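Local coordinates for 2-dehydropantoate 2-reductase (Enterococcus faecium, PDB 3WFI), which acts as a D-mandelate dehydrogenase of the ketopantoate reductase family, using NAD(H) as its coenzyme in interconverting a 2-hydroxy acid and the 2-keto acid, at residues 185-188 / 189-193; 242-245 / 246-249. All coordinates share one frame; numbering follows the deposited sequence.

Contacts 1 and 2 are two local turns of helical chain whose centres lie about 10 Å apart, and 185-193 precedes 242-249 in sequence. Contact 1 belongs to helix 180-191, contact 2 to helix 238-246 and the loop that follows it, all within the C-terminal region of the ketopantoate reductase family. Val190 CG2 packs 3.4 Å from His244 CD2 where the helices meet, and just past the first helix Thr193 OG1 lies 3.7 Å from Cys245 SG. Side chains of the two contacts thus join helix 180-191 to helix 238-246; contact 1 is buried and lies near residues that bind NAD, whereas contact 2 is at the surface and away from them.

Contact 1: 185-188 / 189-193; sequences YRKA and CVNGT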
loop_
_atom_site.group_PDB
_atom_site.type_symbol
_atom_site.label_atom_id
_atom_site.label_comp_id
_atom_site.label_asym_id
_atom_site.label_seq_id
_atom_site.Cartn_x
_atom_site.Cartn_y
_atom_site.Cartn_z
ATOM N N TYR B 185 12.110 11.085 -16.180
ATOM C CA TYR B 185 11.319 9.881 -15.857
ATOM C C TYR B 185 12.114 8.916 -14.992
ATOM O O TYR B 185 11.590 8.393 -14.026
ATOM C CB TYR B 185 10.795 9.183 -17.113
ATOM C CG TYR B 185 9.318 9.437 -17.408
ATOM C CD1 TYR B 185 8.924 10.256 -18.461
ATOM C CD2 TYR B 185 8.310 8.809 -16.653
ATOM C CE1 TYR B 185 7.565 10.464 -18.734
ATOM C CE2 TYR B 185 6.957 9.008 -16.915
ATOM C CZ TYR B 185 6.581 9.823 -17.951
ATOM O OH TYR B 185 5.223 9.977 -18.158
ATOM N N ARG B 186 13.393 8.733 -15.311
ATOM C CA ARG B 186 14.264 7.842 -14.534
ATOM C C ARG B 186 14.411 8.322 -13.096
ATOM O O ARG B 186 14.301 7.540 -12.148
ATOM C CB ARG B 186 15.645 7.760 -15.203
ATOM C CG ARG B 186 16.679 6.895 -14.491
ATOM C CD ARG B 186 17.799 6.591 -15.482
ATOM N NE ARG B 186 18.949 5.884 -14.930
ATOM C CZ ARG B 186 19.952 6.454 -14.269
ATOM N NH1 ARG B 186 19.933 7.755 -13.985
ATOM N NH2 ARG B 186 20.973 5.704 -13.860
ATOM N N LYS B 187 14.660 9.616 -12.923
ATOM C CA LYS B 187 14.687 10.194 -11.590
ATOM C C LYS B 187 13.331 10.033 -10.865
ATOM O O LYS B 187 13.289 9.786 -9.662
ATOM C CB LYS B 187 15.089 11.670 -11.666
ATOM C CG LYS B 187 15.018 12.430 -10.345
ATOM C CD LYS B 187 15.859 11.768 -9.261
ATOM C CE LYS B 187 15.887 12.605 -7.985
ATOM N NZ LYS B 187 16.172 11.760 -6.785
ATOM N N ALA B 188 12.226 10.227 -11.574
ATOM C CA ALA B 188 10.905 10.131 -10.928
ATOM C C ALA B 188 10.616 8.720 -10.434
ATOM O O ALA B 188 9.905 8.548 -9.429
ATOM C CB ALA B 188 9.798 10.611 -11.863
ATOM N N CYS B 189 11.170 7.719 -11.130
ATOM C CA CYS B 189 11.064 6.332 -10.680
ATOM C C CYS B 189 11.730 6.163 -9.301
ATOM O O CYS B 189 11.169 5.538 -8.403
ATOM C CB CYS B 189 11.670 5.363 -11.712
ATOM S SG CYS B 189 10.683 5.160 -13.225
ATOM N N VAL B 190 12.907 6.756 -9.120
ATOM C CA VAL B 190 13.547 6.781 -7.795
ATOM C C VAL B 190 12.650 7.489 -6.776
ATOM O O VAL B 190 12.469 7.012 -5.655
ATOM C CB VAL B 190 14.926 7.484 -7.828
ATOM C CG1 VAL B 190 15.558 7.471 -6.447
ATOM C CG2 VAL B 190 15.846 6.839 -8.861
ATOM N N ASN B 191 12.083 8.627 -7.172
ATOM C CA ASN B 191 11.242 9.416 -6.268
ATOM C C ASN B 191 9.900 8.737 -5.995
ATOM O O ASN B 191 9.313 8.939 -4.937
ATOM C CB ASN B 191 11.013 10.822 -6.801
ATOM C CG ASN B 191 12.281 11.656 -6.802
ATOM O OD1 ASN B 191 13.228 11.391 -6.051
ATOM N ND2 ASN B 191 12.319 12.644 -7.672
ATOM N N GLY B 192 9.449 7.917 -6.941
ATOM C CA GLY B 192 8.216 7.166 -6.799
ATOM C C GLY B 192 8.330 5.819 -6.104
ATOM O O GLY B 192 7.328 5.117 -5.961
ATOM N N THR B 193 9.542 5.453 -5.672
ATOM C CA THR B 193 9.775 4.193 -4.983
ATOM C C THR B 193 10.327 4.416 -3.586
ATOM O O THR B 193 9.698 4.032 -2.615
ATOM C CB THR B 193 10.702 3.252 -5.777
ATOM O OG1 THR B 193 11.899 3.939 -6.172
ATOM C CG2 THR B 193 9.991 2.750 -7.012
#
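Tyr185 O receives Cys189 N at 3.0 Å and Lys187 O receives Asn191 N, also at 3.0 Å and in the carbonyl plane, the four-residue spacing of an alpha-helix. Between them Val190 N reaches Arg186 O only weakly, while the bond from Gly192 N to Ala188 O is short, at 2.6 Å.

On this backbone Lys187 and Asn191, one turn apart, carry the side-chain contact. The lysine chain bends at its second torsion (chi2 56°), which brings its end alongside the outer end of the asparagine amide, where the two chains cross at a slant: CE passes 3.6 Å from ND2, and NZ donates to OD1 at 3.1 Å. The ammonium nitrogen approaches tilted 28° from the amide plane. Asn191 keeps CG beside its own backbone N, and the amide therefore lies next to the turn, with ND2 3.6 Å from Lys187 O.

Arg186 NE forms a salt bridge with Glu240 of helix 238-246, and Tyr185 OH is hydrogen-bonded to Glu232, just past the end of helix 214-231. The Lys187-Asn191 pair lies near residues that bind NAD, although none is bound to this chain: side chain to side chain, Lys187 is about 6 Å from Asn105 and Asn191 about 7 Å from Glu273. It is an i to i+4 Lys-Asn side-chain bond on the last turn of helix 180-191, in the C-terminal region of the ketopantoate reductase family, close to the coenzyme site.

Contact 2: 242-245 / 246-249; sequences IAHC and ESCF
Ile242 and Glu246, one turn apart, run alongside each other in the same direction, and a straight backbone bond links them, Glu246 N to Ile242 O at 2.9 Å (N-H...O 156°). The same spacing joins Ser247 N to Ala243 O, where the bond is more bent. Beyond this the pattern shifts to a three-residue spacing: Cys248 N donates to Cys245 O at 3.2 Å, and Phe249 N to Glu246 O. The Cys248 amide approaches from well above the Cys245 carbonyl plane, 50° out of it, and so off either lone pair.

His244 O has its main partner in a side chain. Ser247 OG donates to it over 2.6 Å, because the serine's first torsion (74°) sets the hydroxyl between its own backbone N and carbonyl carbon, turned back toward the preceding turn. Ser247 N adds a weak second bond to the same oxygen. Thus serine supplies both a backbone and a side-chain donor to the carbonyls where the regular ladder gives way.

The carboxylate of Glu246 has its polar partner elsewhere. OE2 is hydrogen-bonded to His215 ND1 on helix 214-231, and Ile242 CG2 packs 3.7 Å from the same OE2. Cys248 SG sits 3.4 Å from Cys245 O, and Glu246 CA sits over one face of the Phe249 ring, offset toward the ring's rim.

The whole turn lies where helix 238-246 runs into the loop leading to helix 260-267. Ile242 and Cys245 face helix 214-231, His244 and Cys248 touch helix 180-191, and Cys248 and Phe249 pack against Met194 of helix 194-201 and against helix 205-209.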
loop_
_atom_site.group_PDB
_atom_site.type_symbol
_atom_site.label_atom_id
_atom_site.label_comp_id
_atom_site.label_asym_id
_atom_site.label_seq_id
_atom_site.Cartn_x
_atom_site.Cartn_y
_atom_site.Cartn_z
ATOM N N ILE B 242 15.302 0.070 -12.620
ATOM C CA ILE B 242 15.136 -0.690 -11.392
ATOM C C ILE B 242 16.461 -0.752 -10.618
ATOM O O ILE B 242 16.500 -0.477 -9.413
ATOM C CB ILE B 242 14.606 -2.117 -11.665
ATOM C CG1 ILE B 242 13.156 -2.052 -12.144
ATOM C CG2 ILE B 242 14.686 -2.972 -10.407
ATOM C CD1 ILE B 242 12.648 -3.311 -12.825
ATOM N N ALA B 243 17.541 -1.112 -11.303
ATOM C CA ALA B 243 18.871 -1.168 -10.657
ATOM C C ALA B 243 19.253 0.197 -10.078
ATOM O O ALA B 243 19.803 0.291 -8.975
ATOM C CB ALA B 243 19.931 -1.644 -11.641
ATOM N N HIS B 244 18.917 1.255 -10.805
ATOM C CA HIS B 244 19.205 2.620 -10.344
ATOM C C HIS B 244 18.435 2.976 -9.063
ATOM O O HIS B 244 18.991 3.564 -8.129
ATOM C CB HIS B 244 18.896 3.624 -11.455
ATOM C CG HIS B 244 19.157 5.047 -11.071
ATOM N ND1 HIS B 244 20.396 5.488 -10.665
ATOM C CD2 HIS B 244 18.345 6.132 -11.047
ATOM C CE1 HIS B 244 20.338 6.782 -10.394
ATOM N NE2 HIS B 244 19.101 7.193 -10.603
ATOM N N CYS B 245 17.148 2.631 -9.020
ATOM C CA CYS B 245 16.367 2.757 -7.791
ATOM C C CYS B 245 17.021 1.983 -6.638
ATOM O O CYS B 245 17.149 2.506 -5.522
ATOM C CB CYS B 245 14.942 2.237 -8.013
ATOM S SG CYS B 245 13.952 3.252 -9.124
ATOM N N GLU B 246 17.423 0.742 -6.920
ATOM C CA GLU B 246 17.961 -0.150 -5.899
ATOM C C GLU B 246 19.374 0.203 -5.427
ATOM O O GLU B 246 19.792 -0.227 -4.347
ATOM C CB GLU B 246 17.865 -1.608 -6.370
ATOM C CG GLU B 246 16.407 -2.048 -6.502
ATOM C CD GLU B 246 16.240 -3.494 -6.894
ATOM O OE1 GLU B 246 17.218 -4.144 -7.291
ATOM O OE2 GLU B 246 15.100 -3.981 -6.833
ATOM N N SER B 247 20.094 0.997 -6.211
ATOM C CA SER B 247 21.387 1.530 -5.780
ATOM C C SER B 247 21.270 2.428 -4.536
ATOM O O SER B 247 22.243 2.601 -3.794
ATOM C CB SER B 247 22.064 2.296 -6.929
ATOM O OG SER B 247 21.450 3.550 -7.165
ATOM N N CYS B 248 20.075 2.967 -4.291
ATOM C CA CYS B 248 19.808 3.720 -3.059
ATOM C C CYS B 248 19.869 2.887 -1.782
ATOM O O CYS B 248 19.977 3.441 -0.682
ATOM C CB CYS B 248 18.437 4.377 -3.134
ATOM S SG CYS B 248 18.277 5.585 -4.458
ATOM N N PHE B 249 19.767 1.564 -1.920
ATOM C CA PHE B 249 19.828 0.658 -0.771
ATOM C C PHE B 249 21.222 0.541 -0.145
ATOM O O PHE B 249 21.351 -0.009 0.948
ATOM C CB PHE B 249 19.421 -0.770 -1.150
ATOM C CG PHE B 249 18.018 -0.915 -1.684
ATOM C CD1 PHE B 249 16.996 -0.028 -1.344
ATOM C CD2 PHE B 249 17.708 -2.013 -2.493
ATOM C CE1 PHE B 249 15.707 -0.214 -1.842
ATOM C CE2 PHE B 249 16.426 -2.200 -2.994
ATOM C CZ PHE B 249 15.422 -1.301 -2.662
#